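Local coordinates for protein (tenascin) (Gallus gallus, PDB 1QR4) that forms part of an extracellular-matrix adhesion protein, as two consecutive fibronectin type III domains that probably bind heparin and contactin, at residues L25-P30 against M51-D56; A111-T116 against Y125-V130. All blocks are in the same frame, centred on the assembly; numbering follows the deposited sequence.

From the N terminus, the chain runs through the first fibronectin type III domain, where contact 1 closes a loop of 20 residues between strand 22-28 of the three-stranded sheet and strand 48-53, with the loop after it, at the margin of the four-stranded one; the residues between include strand 36-42. The chain then completes that domain and enters the second, where contact 2 closes a shorter loop of eight residues between strand 111-115 and strand 124-131, again across the two sheets. The contacts follow in series, neither enclosing nor crossing the other. Their centres lie about 43 Å apart, on opposite sides of the chain's centre, and each links the two facing sheets of its own domain.

Contact 1 of 2, residues L25-P30 against M51-D56; sequences LRWRRP and MEIPVD
Trp27 and Ile53 meet across the interior of a fibronectin type III beta sandwich, the indole coming from strand 22-28 of the three-stranded sheet and the isoleucine from edge strand 48-53 of the four-stranded one. On the packed side, CG2 of Ile53 lies close to the plane of the indole and touches its rim, 4.2 Å from CH2 of Trp27. Set between the backbone N and the carbonyl carbon (chi1 65°), the tryptophan CG starts the ring on a course that brings its six-membered end nearest the isoleucine. Both residues are buried: Phe60 touches each of them, Tyr37 makes an edge-to-face pair with the indole, and Leu39 packs on Ile53. Towards solvent, where both segments have left their strands, the joint is much looser. Arg29 reaches over with its chain extended from CG to NE, CG lying anti to the backbone N (chi1 175°), and lays its guanidinium obliquely by the turn at Val55 and Asp56. The charged groups of Arg29 and Asp56 do not meet, with NH1 of the arginine 6.8 Å from OD1 of the aspartate. NH1 of Arg29 does come within 3.2 Å of the carbonyl O of Val55, but at an angle too poor for a hydrogen bond.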
loop_
_atom_site.group_PDB
_atom_site.type_symbol
_atom_site.label_atom_id
_atom_site.label_comp_id
_atom_site.label_asym_id
_atom_site.label_seq_id
_atom_site.Cartn_x
_atom_site.Cartn_y
_atom_site.Cartn_z
ATOM N N LEU A 25 -1.296 6.468 -12.500
ATOM C CA LEU A 25 -0.938 6.207 -13.885
ATOM C C LEU A 25 -0.576 7.457 -14.679
ATOM O O LEU A 25 -1.207 8.517 -14.539
ATOM C CB LEU A 25 -2.088 5.491 -14.586
ATOM C CG LEU A 25 -2.597 4.207 -13.936
ATOM C CD1 LEU A 25 -3.894 3.790 -14.595
ATOM C CD2 LEU A 25 -1.555 3.121 -14.040
ATOM N N ARG A 26 0.415 7.300 -15.557
ATOM C CA ARG A 26 0.869 8.386 -16.412
ATOM C C ARG A 26 1.307 7.828 -17.766
ATOM O O ARG A 26 1.893 6.753 -17.839
ATOM C CB ARG A 26 1.996 9.149 -15.735
ATOM C CG ARG A 26 2.301 10.461 -16.375
ATOM C CD ARG A 26 3.130 11.316 -15.451
ATOM N NE ARG A 26 3.640 12.481 -16.157
ATOM C CZ ARG A 26 4.912 12.646 -16.492
ATOM N NH1 ARG A 26 5.813 11.717 -16.172
ATOM N NH2 ARG A 26 5.275 13.727 -17.173
ATOM N N TRP A 27 1.005 8.570 -18.830
ATOM C CA TRP A 27 1.330 8.150 -20.189
ATOM C C TRP A 27 1.384 9.306 -21.168
ATOM O O TRP A 27 1.037 10.441 -20.838
ATOM C CB TRP A 27 0.263 7.195 -20.695
ATOM C CG TRP A 27 -1.050 7.861 -20.816
ATOM C CD1 TRP A 27 -1.530 8.531 -21.896
ATOM C CD2 TRP A 27 -2.053 7.957 -19.806
ATOM N NE1 TRP A 27 -2.771 9.047 -21.625
ATOM C CE2 TRP A 27 -3.117 8.712 -20.346
ATOM C CE3 TRP A 27 -2.154 7.484 -18.490
ATOM C CZ2 TRP A 27 -4.267 9.010 -19.622
ATOM C CZ3 TRP A 27 -3.301 7.783 -17.763
ATOM C CH2 TRP A 27 -4.344 8.542 -18.334
ATOM N N ARG A 28 1.774 8.980 -22.398
ATOM C CA ARG A 28 1.842 9.970 -23.451
ATOM C C ARG A 28 0.593 9.913 -24.294
ATOM O O ARG A 28 0.058 8.838 -24.557
ATOM C CB ARG A 28 3.053 9.771 -24.337
ATOM C CG ARG A 28 4.205 10.646 -23.964
ATOM C CD ARG A 28 5.042 10.928 -25.173
ATOM N NE ARG A 28 6.271 11.632 -24.828
ATOM C CZ ARG A 28 7.182 11.187 -23.959
ATOM N NH1 ARG A 28 7.010 10.027 -23.320
ATOM N NH2 ARG A 28 8.282 11.903 -23.745
ATOM N N ARG A 29 0.129 11.084 -24.705
ATOM C CA ARG A 29 -1.064 11.200 -25.520
ATOM C C ARG A 29 -0.744 10.781 -26.953
ATOM O O ARG A 29 0.396 10.913 -27.397
ATOM C CB ARG A 29 -1.519 12.652 -25.506
ATOM C CG ARG A 29 -2.692 13.002 -26.402
ATOM C CD ARG A 29 -2.848 14.523 -26.430
ATOM N NE ARG A 29 -3.961 14.960 -27.260
ATOM C CZ ARG A 29 -4.977 15.701 -26.829
ATOM N NH1 ARG A 29 -5.029 16.105 -25.563
ATOM N NH2 ARG A 29 -5.961 16.012 -27.664
ATOM N N PRO A 30 -1.727 10.179 -27.650
ATOM C CA PRO A 30 -1.629 9.719 -29.038
ATOM C C PRO A 30 -1.506 10.909 -30.000
ATOM O O PRO A 30 -2.024 11.991 -29.739
ATOM C CB PRO A 30 -2.963 9.016 -29.249
ATOM C CG PRO A 30 -3.280 8.489 -27.892
ATOM C CD PRO A 30 -2.955 9.659 -27.024
ATOM N N MET A 51 -13.055 1.835 -17.384
ATOM C CA MET A 51 -13.239 3.244 -17.110
ATOM C C MET A 51 -12.851 3.989 -18.374
ATOM O O MET A 51 -12.023 3.527 -19.150
ATOM C CB MET A 51 -12.355 3.709 -15.941
ATOM C CG MET A 51 -12.922 3.391 -14.564
ATOM S SD MET A 51 -12.093 4.262 -13.222
ATOM C CE MET A 51 -12.904 5.836 -13.293
ATOM N N GLU A 52 -13.534 5.095 -18.619
ATOM C CA GLU A 52 -13.240 5.930 -19.766
ATOM C C GLU A 52 -12.567 7.184 -19.226
ATOM O O GLU A 52 -13.008 7.769 -18.245
ATOM C CB GLU A 52 -14.515 6.268 -20.537
ATOM C CG GLU A 52 -15.234 5.048 -21.096
ATOM C CD GLU A 52 -16.251 5.405 -22.168
ATOM O OE1 GLU A 52 -17.218 6.144 -21.868
ATOM O OE2 GLU A 52 -16.079 4.943 -23.318
ATOM N N ILE A 53 -11.474 7.576 -19.860
ATOM C CA ILE A 53 -10.715 8.731 -19.432
ATOM C C ILE A 53 -10.755 9.814 -20.511
ATOM O O ILE A 53 -10.630 9.523 -21.699
ATOM C CB ILE A 53 -9.281 8.278 -19.078
ATOM C CG1 ILE A 53 -9.373 7.159 -18.023
ATOM C CG2 ILE A 53 -8.435 9.451 -18.571
ATOM C CD1 ILE A 53 -8.076 6.490 -17.683
ATOM N N PRO A 54 -10.993 11.076 -20.105
ATOM C CA PRO A 54 -11.078 12.257 -20.969
ATOM C C PRO A 54 -9.848 12.415 -21.843
ATOM O O PRO A 54 -8.737 12.182 -21.383
ATOM C CB PRO A 54 -11.130 13.402 -19.965
ATOM C CG PRO A 54 -11.750 12.794 -18.772
ATOM C CD PRO A 54 -11.072 11.471 -18.688
ATOM N N VAL A 55 -10.041 12.876 -23.073
ATOM C CA VAL A 55 -8.930 13.076 -23.995
ATOM C C VAL A 55 -7.852 14.016 -23.469
ATOM O O VAL A 55 -6.704 13.964 -23.907
ATOM C CB VAL A 55 -9.413 13.624 -25.337
ATOM C CG1 VAL A 55 -9.971 12.513 -26.159
ATOM C CG2 VAL A 55 -10.473 14.667 -25.118
ATOM N N ASP A 56 -8.212 14.859 -22.512
ATOM C CA ASP A 56 -7.278 15.826 -21.953
ATOM C C ASP A 56 -6.403 15.336 -20.798
ATOM O O ASP A 56 -5.656 16.119 -20.209
ATOM C CB ASP A 56 -8.042 17.086 -21.540
ATOM C CG ASP A 56 -9.313 16.771 -20.743
ATOM O OD1 ASP A 56 -10.354 16.508 -21.398
ATOM O OD2 ASP A 56 -9.275 16.778 -19.480
#

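Contact 2 of 2, residues A111-T116 against Y125-V130; sequences ATVSWT and YRVSYV
Trp115 turns an edge of its indole onto the face of Tyr125, an edge-to-face aromatic pair inside the second fibronectin type III sandwich. Strands 111-115 and 124-131 belong to opposing sheets, their axes 10.4 Å apart at closest approach and directed 136° apart; at that spacing only side chains bridge them. The five-membered ring of Trp115 and the phenol ring of Tyr125 have centroids 4.3 Å apart and planes inclined at 55°, a tilted form of the T-shape. NE1 of Trp115 sits over the centre of the phenol ring, 3.3 Å above the plane of Tyr125, while CZ2 follows along the CD2 side. With CG beside the backbone N, anti to the carbonyl carbon (chi1 -63°), the tyrosine turns one ring face to NE1. An alanine in place of Tyr125 would take away this aromatic face and is likely to leave the pyrrole edge of Trp115 without its mate, with a gap beneath it. The other end of the indole meets Val127, whose CG2 is 4.0 Å from CZ3 of Trp115. Val142 and Ile164 also pack on the tryptophan. Away from the aromatic pair the contact thins to two methyls, CG1 of Val113 lying 4.4 Å from CG1 of Val127.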
loop_
_atom_site.group_PDB
_atom_site.type_symbol
_atom_site.label_atom_id
_atom_site.label_comp_id
_atom_site.label_asym_id
_atom_site.label_seq_id
_atom_site.Cartn_x
_atom_site.Cartn_y
_atom_site.Cartn_z
ATOM N N ALA A 111 5.155 -3.632 28.473
ATOM C CA ALA A 111 3.832 -3.383 27.915
ATOM C C ALA A 111 3.491 -4.329 26.782
ATOM O O ALA A 111 4.349 -4.706 25.984
ATOM C CB ALA A 111 3.719 -1.946 27.436
ATOM N N THR A 112 2.222 -4.706 26.722
ATOM C CA THR A 112 1.736 -5.596 25.689
ATOM C C THR A 112 1.099 -4.770 24.575
ATOM O O THR A 112 -0.004 -4.238 24.739
ATOM C CB THR A 112 0.682 -6.605 26.250
ATOM O OG1 THR A 112 1.319 -7.519 27.151
ATOM C CG2 THR A 112 0.012 -7.406 25.122
ATOM N N VAL A 113 1.825 -4.620 23.465
ATOM C CA VAL A 113 1.308 -3.898 22.308
ATOM C C VAL A 113 0.602 -4.918 21.424
ATOM O O VAL A 113 1.084 -6.032 21.236
ATOM C CB VAL A 113 2.428 -3.158 21.544
ATOM C CG1 VAL A 113 3.595 -4.073 21.284
ATOM C CG2 VAL A 113 1.884 -2.586 20.254
ATOM N N SER A 114 -0.581 -4.556 20.951
ATOM C CA SER A 114 -1.379 -5.434 20.109
ATOM C C SER A 114 -1.868 -4.655 18.881
ATOM O O SER A 114 -1.877 -3.421 18.888
ATOM C CB SER A 114 -2.556 -5.962 20.920
ATOM O OG SER A 114 -3.463 -6.679 20.111
ATOM N N TRP A 115 -2.235 -5.366 17.813
ATOM C CA TRP A 115 -2.709 -4.707 16.582
ATOM C C TRP A 115 -3.714 -5.534 15.826
ATOM O O TRP A 115 -3.727 -6.744 15.939
ATOM C CB TRP A 115 -1.543 -4.409 15.634
ATOM C CG TRP A 115 -0.757 -5.628 15.309
ATOM C CD1 TRP A 115 -0.999 -6.514 14.305
ATOM C CD2 TRP A 115 0.361 -6.143 16.047
ATOM N NE1 TRP A 115 -0.111 -7.559 14.376
ATOM C CE2 TRP A 115 0.737 -7.359 15.433
ATOM C CE3 TRP A 115 1.079 -5.697 17.168
ATOM C CZ2 TRP A 115 1.804 -8.142 15.904
ATOM C CZ3 TRP A 115 2.143 -6.476 17.639
ATOM C CH2 TRP A 115 2.491 -7.685 17.004
ATOM N N THR A 116 -4.560 -4.879 15.046
ATOM C CA THR A 116 -5.540 -5.619 14.274
ATOM C C THR A 116 -5.016 -5.808 12.849
ATOM O O THR A 116 -4.664 -4.852 12.152
ATOM C CB THR A 116 -6.959 -4.983 14.315
ATOM O OG1 THR A 116 -7.041 -3.888 13.397
ATOM C CG2 THR A 116 -7.280 -4.497 15.737
ATOM N N TYR A 125 5.656 -8.828 10.995
ATOM C CA TYR A 125 5.394 -7.438 11.381
ATOM C C TYR A 125 6.645 -6.851 12.021
ATOM O O TYR A 125 7.300 -7.521 12.812
ATOM C CB TYR A 125 4.277 -7.355 12.419
ATOM C CG TYR A 125 2.931 -7.848 11.964
ATOM C CD1 TYR A 125 2.079 -7.024 11.236
ATOM C CD2 TYR A 125 2.491 -9.130 12.289
ATOM C CE1 TYR A 125 0.820 -7.463 10.844
ATOM C CE2 TYR A 125 1.233 -9.579 11.897
ATOM C CZ TYR A 125 0.407 -8.739 11.178
ATOM O OH TYR A 125 -0.839 -9.170 10.799
ATOM N N ARG A 126 7.002 -5.621 11.668
ATOM C CA ARG A 126 8.159 -4.982 12.288
ATOM C C ARG A 126 7.687 -3.899 13.270
ATOM O O ARG A 126 7.181 -2.834 12.876
ATOM C CB ARG A 126 9.131 -4.422 11.247
ATOM C CG ARG A 126 10.406 -5.253 11.128
ATOM C CD ARG A 126 11.535 -4.501 10.419
ATOM N NE ARG A 126 11.445 -4.585 8.962
ATOM C CZ ARG A 126 11.751 -5.671 8.253
ATOM N NH1 ARG A 126 12.168 -6.776 8.863
ATOM N NH2 ARG A 126 11.649 -5.647 6.929
ATOM N N VAL A 127 7.787 -4.232 14.557
ATOM C CA VAL A 127 7.389 -3.354 15.652
ATOM C C VAL A 127 8.581 -2.578 16.175
ATOM O O VAL A 127 9.443 -3.140 16.849
ATOM C CB VAL A 127 6.808 -4.163 16.837
ATOM C CG1 VAL A 127 6.318 -3.226 17.915
ATOM C CG2 VAL A 127 5.682 -5.065 16.369
ATOM N N SER A 128 8.642 -1.293 15.857
ATOM C CA SER A 128 9.731 -0.465 16.359
ATOM C C SER A 128 9.242 0.425 17.519
ATOM O O SER A 128 8.050 0.711 17.636
ATOM C CB SER A 128 10.322 0.389 15.235
ATOM O OG SER A 128 9.426 1.411 14.830
ATOM N N TYR A 129 10.148 0.806 18.412
ATOM C CA TYR A 129 9.770 1.669 19.523
ATOM C C TYR A 129 10.950 2.501 19.999
ATOM O O TYR A 129 12.074 2.003 20.108
ATOM C CB TYR A 129 9.143 0.872 20.686
ATOM C CG TYR A 129 10.078 -0.078 21.392
ATOM C CD1 TYR A 129 11.027 0.396 22.304
ATOM C CD2 TYR A 129 10.052 -1.445 21.112
ATOM C CE1 TYR A 129 11.929 -0.464 22.909
ATOM C CE2 TYR A 129 10.956 -2.319 21.715
ATOM C CZ TYR A 129 11.891 -1.819 22.608
ATOM O OH TYR A 129 12.807 -2.659 23.186
ATOM N N VAL A 130 10.689 3.778 20.257
ATOM C CA VAL A 130 11.730 4.688 20.720
ATOM C C VAL A 130 11.099 5.822 21.539
ATOM O O VAL A 130 9.934 6.185 21.317
ATOM C CB VAL A 130 12.520 5.268 19.507
ATOM C CG1 VAL A 130 11.708 6.356 18.795
ATOM C CG2 VAL A 130 13.902 5.769 19.932
#